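PDB 2WOL: clavulanic acid biosynthesis oligopeptide binding protein 2 from Streptomyces clavuligerus, which probably binds peptides or related small solutes as an extracellular solute-binding protein of the clavulanic acid biosynthetic pathway. Local coordinates for residues 549-553 with 554-558; 13-16 with 17-21; 455-458 with 459-463. One frame throughout, in Å; residues are numbered along the deposited sequence.

Contact 1. Residues 549-553 with 554-558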
loop_
_atom_site.group_PDB
_atom_site.type_symbol
_atom_site.label_atom_id
_atom_site.label_comp_id
_atom_site.label_asym_id
_atom_site.label_seq_id
_atom_site.Cartn_x
_atom_site.Cartn_y
_atom_site.Cartn_z
ATOM N N GLY A 549 -5.533 1.586 -5.841
ATOM C CA GLY A 549 -5.171 0.978 -7.129
ATOM C C GLY A 549 -6.015 -0.253 -7.421
ATOM O O GLY A 549 -5.718 -1.024 -8.335
ATOM N N LEU A 550 -7.071 -0.419 -6.625
ATOM C CA LEU A 550 -8.007 -1.539 -6.703
ATOM C C LEU A 550 -9.417 -0.974 -6.755
ATOM O O LEU A 550 -9.659 0.124 -6.268
ATOM C CB LEU A 550 -7.890 -2.418 -5.451
ATOM C CG LEU A 550 -6.562 -3.101 -5.118
ATOM C CD1 LEU A 550 -6.604 -3.746 -3.747
ATOM C CD2 LEU A 550 -6.201 -4.125 -6.165
ATOM N N TYR A 551 -10.351 -1.728 -7.326
ATOM C CA TYR A 551 -11.758 -1.335 -7.311
ATOM C C TYR A 551 -12.260 -1.133 -5.885
ATOM O O TYR A 551 -11.914 -1.902 -4.987
ATOM C CB TYR A 551 -12.619 -2.413 -7.955
ATOM C CG TYR A 551 -12.456 -2.617 -9.449
ATOM C CD1 TYR A 551 -12.539 -3.898 -9.998
ATOM C CD2 TYR A 551 -12.241 -1.544 -10.308
ATOM C CE1 TYR A 551 -12.417 -4.105 -11.366
ATOM C CE2 TYR A 551 -12.103 -1.738 -11.675
ATOM C CZ TYR A 551 -12.197 -3.020 -12.197
ATOM O OH TYR A 551 -12.079 -3.246 -13.553
ATOM N N ASP A 552 -13.093 -0.115 -5.680
ATOM C CA ASP A 552 -13.696 0.089 -4.367
ATOM C C ASP A 552 -14.891 -0.847 -4.208
ATOM O O ASP A 552 -16.027 -0.500 -4.531
ATOM C CB ASP A 552 -14.106 1.543 -4.159
ATOM C CG ASP A 552 -14.403 1.865 -2.704
ATOM O OD1 ASP A 552 -14.000 1.078 -1.817
ATOM O OD2 ASP A 552 -15.026 2.918 -2.447
ATOM N N ILE A 553 -14.605 -2.047 -3.717
ATOM C CA ILE A 553 -15.598 -3.098 -3.536
ATOM C C ILE A 553 -16.861 -2.607 -2.829
ATOM O O ILE A 553 -17.967 -2.935 -3.243
ATOM C CB ILE A 553 -14.997 -4.285 -2.741
ATOM C CG1 ILE A 553 -13.732 -4.823 -3.431
ATOM C CG2 ILE A 553 -16.042 -5.378 -2.491
ATOM C CD1 ILE A 553 -13.929 -5.373 -4.837
ATOM N N GLN A 554 -16.690 -1.818 -1.769
ATOM C CA GLN A 554 -17.819 -1.390 -0.943
ATOM C C GLN A 554 -18.859 -0.566 -1.711
ATOM O O GLN A 554 -20.017 -0.507 -1.314
ATOM C CB GLN A 554 -17.334 -0.645 0.308
ATOM C CG GLN A 554 -16.749 0.740 0.065
ATOM C CD GLN A 554 -17.809 1.819 -0.014
ATOM O OE1 GLN A 554 -18.901 1.672 0.541
ATOM N NE2 GLN A 554 -17.493 2.917 -0.695
ATOM N N ALA A 555 -18.430 0.069 -2.799
ATOM C CA ALA A 555 -19.317 0.920 -3.594
ATOM C C ALA A 555 -20.193 0.132 -4.570
ATOM O O ALA A 555 -21.170 0.661 -5.101
ATOM C CB ALA A 555 -18.504 1.953 -4.348
ATOM N N MET A 556 -19.841 -1.130 -4.797
ATOM C CA MET A 556 -20.454 -1.929 -5.854
ATOM C C MET A 556 -21.848 -2.416 -5.508
ATOM O O MET A 556 -22.164 -2.662 -4.347
ATOM C CB MET A 556 -19.581 -3.134 -6.178
ATOM C CG MET A 556 -18.267 -2.785 -6.818
ATOM S SD MET A 556 -17.222 -4.237 -6.932
ATOM C CE MET A 556 -15.831 -3.535 -7.814
ATOM N N GLY A 557 -22.671 -2.564 -6.540
ATOM C CA GLY A 557 -23.951 -3.251 -6.421
ATOM C C GLY A 557 -24.131 -4.231 -7.565
ATOM O O GLY A 557 -23.197 -4.498 -8.324
ATOM N N LEU A 558 -25.345 -4.757 -7.684
ATOM C CA LEU A 558 -25.699 -5.684 -8.754
ATOM C C LEU A 558 -26.846 -5.102 -9.566
ATOM O O LEU A 558 -27.770 -4.504 -9.004
ATOM C CB LEU A 558 -26.114 -7.051 -8.186
ATOM C CG LEU A 558 -25.089 -7.967 -7.498
ATOM C CD1 LEU A 558 -23.845 -8.166 -8.370
ATOM C CD2 LEU A 558 -24.709 -7.484 -6.092
HETATM O O HOH W 1 -14.083 -1.487 -0.570
HETATM O O HOH W 2 -20.529 -3.789 -2.326
#
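Asp552 and Gln554 clasp each other across the start of a short 3-10 turn that links strand 550-551 to strand 557-558 in this family 5 solute-binding fold. The two side chains lean past one another at a slant, with carboxylate and amide planes 55° apart. Gln554 NE2 donates to Asp552 OD2 over 3.0 Å; the oxygen lies near the amide plane, whereas the nitrogen approaches OD2 from above the carboxylate plane. Gln554 can reach back because its CG sits between the backbone N and the carbonyl carbon (chi1 71°) and its chain folds again at chi2, laying CG 3.3 Å from Asp552 OD1. The stronger partner of the carboxylate lies outside the turn: OD1 forms a salt bridge with Arg61 of helix 54-63, which probably favours the charged form of Asp552 in this buried place. Water 1 joins the same OD1 to Gln554 N.

Two backbone bonds close the turn: Ala555 N to Asp552 O at 3.0 Å and Met556 N to Ile553 O at 3.0 Å. Asp552 is also the centre of an inverse gamma turn, in which the bond from Ile553 N to Tyr551 O is weak. Small Ala555 suits the bend, its CB lying close against Asp552 O.

On the apolar side, the long, unbranched Met556 runs extended beyond CG, back over Ile553 to Tyr551. Its methyl obliquely meets the base of Tyr551 and the end of Ile553, CD1 to CE being 4.0 Å. Ile271 of strand 271-272 touches all three side chains, and the Tyr551 hydroxyl bonds to Asp297. The closest touch of this apolar group is Met556 CE against Tyr551 CB, at 3.4 Å.

Contact 2. Residues 13-16 with 17-21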
loop_
_atom_site.group_PDB
_atom_site.type_symbol
_atom_site.label_atom_id
_atom_site.label_comp_id
_atom_site.label_asym_id
_atom_site.label_seq_id
_atom_site.Cartn_x
_atom_site.Cartn_y
_atom_site.Cartn_z
ATOM N N ALA A 13 -20.576 -6.192 -25.191
ATOM C CA ALA A 13 -19.581 -5.138 -24.962
ATOM C C ALA A 13 -19.922 -4.292 -23.737
ATOM O O ALA A 13 -21.088 -3.973 -23.494
ATOM C CB ALA A 13 -19.431 -4.259 -26.194
ATOM N N GLY A 14 -18.892 -3.940 -22.973
ATOM C CA GLY A 14 -19.049 -3.173 -21.739
ATOM C C GLY A 14 -18.819 -1.685 -21.914
ATOM O O GLY A 14 -18.884 -1.162 -23.030
ATOM N N ALA A 15 -18.528 -1.014 -20.801
ATOM C CA ALA A 15 -18.413 0.443 -20.756
ATOM C C ALA A 15 -17.240 1.001 -21.558
ATOM O O ALA A 15 -17.256 2.172 -21.951
ATOM C CB ALA A 15 -18.335 0.922 -19.307
ATOM N N GLY A 16 -16.223 0.170 -21.779
ATOM C CA GLY A 16 -15.050 0.560 -22.556
ATOM C C GLY A 16 -13.747 0.433 -21.792
ATOM O O GLY A 16 -13.727 0.517 -20.562
ATOM N N TRP A 17 -12.658 0.232 -22.531
ATOM C CA TRP A 17 -11.309 0.198 -21.975
ATOM C C TRP A 17 -11.059 1.397 -21.057
ATOM O O TRP A 17 -11.319 2.542 -21.439
ATOM C CB TRP A 17 -10.299 0.196 -23.126
ATOM C CG TRP A 17 -8.860 0.197 -22.720
ATOM C CD1 TRP A 17 -8.036 1.277 -22.636
ATOM C CD2 TRP A 17 -8.066 -0.943 -22.369
ATOM N NE1 TRP A 17 -6.778 0.886 -22.242
ATOM C CE2 TRP A 17 -6.768 -0.474 -22.074
ATOM C CE3 TRP A 17 -8.327 -2.318 -22.272
ATOM C CZ2 TRP A 17 -5.728 -1.331 -21.686
ATOM C CZ3 TRP A 17 -7.295 -3.172 -21.888
ATOM C CH2 TRP A 17 -6.011 -2.672 -21.598
ATOM N N ASP A 18 -10.575 1.116 -19.844
ATOM C CA ASP A 18 -10.218 2.142 -18.851
ATOM C C ASP A 18 -11.380 3.002 -18.330
ATOM O O ASP A 18 -11.141 4.020 -17.674
ATOM C CB ASP A 18 -9.089 3.056 -19.366
ATOM C CG ASP A 18 -7.706 2.596 -18.932
ATOM O OD1 ASP A 18 -7.580 1.551 -18.258
ATOM O OD2 ASP A 18 -6.726 3.299 -19.263
ATOM N N ALA A 19 -12.620 2.589 -18.593
ATOM C CA ALA A 19 -13.789 3.370 -18.177
ATOM C C ALA A 19 -13.876 3.556 -16.658
ATOM O O ALA A 19 -14.462 4.532 -16.178
ATOM C CB ALA A 19 -15.067 2.749 -18.718
ATOM N N GLY A 20 -13.296 2.613 -15.915
ATOM C CA GLY A 20 -13.291 2.663 -14.449
ATOM C C GLY A 20 -12.081 3.353 -13.843
ATOM O O GLY A 20 -11.900 3.334 -12.623
ATOM N N VAL A 21 -11.241 3.942 -14.692
ATOM C CA VAL A 21 -10.048 4.656 -14.241
ATOM C C VAL A 21 -10.327 6.151 -14.294
ATOM O O VAL A 21 -10.418 6.734 -15.376
ATOM C CB VAL A 21 -8.801 4.305 -15.102
ATOM C CG1 VAL A 21 -7.562 5.056 -14.610
ATOM C CG2 VAL A 21 -8.545 2.806 -15.100
#
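Gly16 O is gripped by two donors, one within the turn and one beyond it. Ala19 N donates to it at 3.1 Å, and the guanidinium NH2 of Arg535 provides the second bond. The first of these closes a type II beta turn from Gly16 to Ala19, with Trp17 and Asp18 at its corners. Asp18 has a positive phi of 64°, as the third position of such a turn requires, and its OD1 accepts from Asn298 N.

Glycine is well suited to position 16: its phi of 122° would press a CB against the carbonyl oxygen of Ala15. Across the turn, the CB atoms of Ala15 and Ala19 meet at 3.8 Å, methyl to methyl, while Ala19 CB also lies 3.2 Å from Gly16 O. These small side chains let the chain double back closely, and both also touch Val25.

Trp17 has its CG anti to the backbone N (chi1 179°), which carries the indole off the bend to a cation-pi contact with Arg293. Asp18 OD1 lies above one face of that indole, offset toward its rim. A type I turn from Asp18 to Val21 overlaps the first, closed by Val21 N to Asp18 O at 3.0 Å.

The segment belongs to the loop before strand 34-39, and backbone bonds from Gly16 to Ser294 and from Asp18 to Thr296 hold it along the region of strand 296-297. The chemistry is therefore chiefly that of the backbone: carbonyl and amide groups set the path of this surface loop, the alanine methyls add a small apolar touch, and Trp17 and Asp18 find their main partners, Arg293 and Asn298, outside the turn.

Contact 3. Residues 455-458 with 459-463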
loop_
_atom_site.group_PDB
_atom_site.type_symbol
_atom_site.label_atom_id
_atom_site.label_comp_id
_atom_site.label_asym_id
_atom_site.label_seq_id
_atom_site.Cartn_x
_atom_site.Cartn_y
_atom_site.Cartn_z
ATOM N N ALA A 455 3.031 2.520 -0.830
ATOM C CA ALA A 455 2.806 3.240 0.420
ATOM C C ALA A 455 1.626 2.661 1.194
ATOM O O ALA A 455 0.668 2.168 0.601
ATOM C CB ALA A 455 2.568 4.701 0.136
ATOM N N ASP A 456 1.702 2.734 2.520
ATOM C CA ASP A 456 0.597 2.305 3.380
ATOM C C ASP A 456 -0.500 3.364 3.490
ATOM O O ASP A 456 -1.596 3.090 3.982
ATOM C CB ASP A 456 1.117 1.911 4.761
ATOM C CG ASP A 456 1.976 0.660 4.723
ATOM O OD1 ASP A 456 1.803 -0.162 3.797
ATOM O OD2 ASP A 456 2.823 0.487 5.624
ATOM N N PHE A 457 -0.186 4.577 3.041
ATOM C CA PHE A 457 -1.160 5.664 2.874
ATOM C C PHE A 457 -0.665 6.622 1.780
ATOM O O PHE A 457 0.546 6.808 1.630
ATOM C CB PHE A 457 -1.499 6.377 4.205
ATOM C CG PHE A 457 -0.302 6.718 5.057
ATOM C CD1 PHE A 457 0.235 8.005 5.038
ATOM C CD2 PHE A 457 0.258 5.766 5.911
ATOM C CE1 PHE A 457 1.332 8.332 5.834
ATOM C CE2 PHE A 457 1.356 6.080 6.706
ATOM C CZ PHE A 457 1.896 7.365 6.670
ATOM N N PRO A 458 -1.592 7.189 0.980
ATOM C CA PRO A 458 -1.202 7.908 -0.240
ATOM C C PRO A 458 -0.680 9.333 -0.031
ATOM O O PRO A 458 -1.292 10.301 -0.498
ATOM C CB PRO A 458 -2.491 7.907 -1.068
ATOM C CG PRO A 458 -3.574 7.912 -0.049
ATOM C CD PRO A 458 -3.059 7.138 1.136
ATOM N N THR A 459 0.450 9.442 0.662
ATOM C CA THR A 459 1.129 10.720 0.844
ATOM C C THR A 459 2.613 10.533 0.591
ATOM O O THR A 459 3.115 9.401 0.550
ATOM C CB THR A 459 0.971 11.286 2.278
ATOM O OG1 THR A 459 1.621 10.415 3.211
ATOM C CG2 THR A 459 -0.497 11.453 2.656
ATOM N N GLU A 460 3.319 11.651 0.441
ATOM C CA GLU A 460 4.766 11.620 0.263
ATOM C C GLU A 460 5.480 10.973 1.451
ATOM O O GLU A 460 6.431 10.209 1.261
ATOM C CB GLU A 460 5.317 13.022 0.006
ATOM C CG GLU A 460 4.980 13.591 -1.363
ATOM C CD GLU A 460 3.650 14.324 -1.401
ATOM O OE1 GLU A 460 2.815 14.124 -0.494
ATOM O OE2 GLU A 460 3.438 15.108 -2.346
ATOM N N TYR A 461 5.016 11.262 2.669
ATOM C CA TYR A 461 5.588 10.614 3.843
ATOM C C TYR A 461 5.383 9.105 3.784
ATOM O O TYR A 461 6.333 8.340 3.939
ATOM C CB TYR A 461 5.027 11.160 5.165
ATOM C CG TYR A 461 5.725 10.518 6.342
ATOM C CD1 TYR A 461 6.896 11.066 6.858
ATOM C CD2 TYR A 461 5.247 9.328 6.902
ATOM C CE1 TYR A 461 7.569 10.464 7.918
ATOM C CE2 TYR A 461 5.910 8.718 7.960
ATOM C CZ TYR A 461 7.068 9.291 8.463
ATOM O OH TYR A 461 7.725 8.683 9.506
ATOM N N GLY A 462 4.138 8.687 3.564
ATOM C CA GLY A 462 3.813 7.270 3.472
ATOM C C GLY A 462 4.633 6.560 2.411
ATOM O O GLY A 462 5.083 5.434 2.614
ATOM N N PHE A 463 4.834 7.226 1.276
ATOM C CA PHE A 463 5.565 6.612 0.181
ATOM C C PHE A 463 7.078 6.579 0.388
ATOM O O PHE A 463 7.717 5.537 0.198
ATOM C CB PHE A 463 5.237 7.283 -1.159
ATOM C CG PHE A 463 5.880 6.596 -2.328
ATOM C CD1 PHE A 463 5.258 5.507 -2.928
ATOM C CD2 PHE A 463 7.125 7.003 -2.792
ATOM C CE1 PHE A 463 5.861 4.835 -3.982
ATOM C CE2 PHE A 463 7.737 6.342 -3.854
ATOM C CZ PHE A 463 7.105 5.264 -4.449
HETATM O O HOH W 3 3.807 3.762 4.134
#
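Phe457 lays one ring face over Gly462 CA, a CH-pi contact 3.9 Å from the ring centroid, and meets Tyr461 at the edge, CZ to CD2 being 3.9 Å. Glycine suits this place because a CB would clash with Phe457 O. Ala455 CB packs on Phe463 CA at 3.6 Å, near the edge of the Phe463 ring, where a methyl fits.

The polar bonds shape the entry to the helix. Thr459 is the N-cap: a chi1 of 65° swings its OG1 over the first turn of the helix, to accept from Gly462 N over 3.1 Å in a nearly straight bond, 168°. The same hydroxyl bonds to Asp182. Ahead of it, Pro458 centres an inverse gamma turn, closed by Thr459 N to Phe457 O at 2.8 Å. Water 3 bridges Asp456 N and Gly462 O, while the Asp456 carboxylate bonds to Tyr52, Tyr139 and a glycerol, probably from the crystallisation liquor, which may mark a pocket.

The bend thus carries the chain from strand 448-453 into helix 460-468, with helix 183-186 against Phe457 and helices 488-499 and 503-520 against Tyr461.

Contacts 1 and 3 are buried, whereas contact 2 lies at the surface, about 25 Å from the centre of the chain. Contacts 1 and 2 are neighbours, their nearest atoms about 5 Å apart without touching, and they share partners: Asp297 and Arg535 both reach residues of each. Contact 3 stands apart, its centre about 22 Å from that of contact 1 and 28 Å from that of contact 2, and joins a strand to a helix. The chemistry follows place: contact 1 mixes a carboxylate-amide hydrogen bond with methionine packing, contact 2 relies mostly on backbone bonds, and contact 3 combines aromatic packing with a helix cap, with a glycerol held at Asp456.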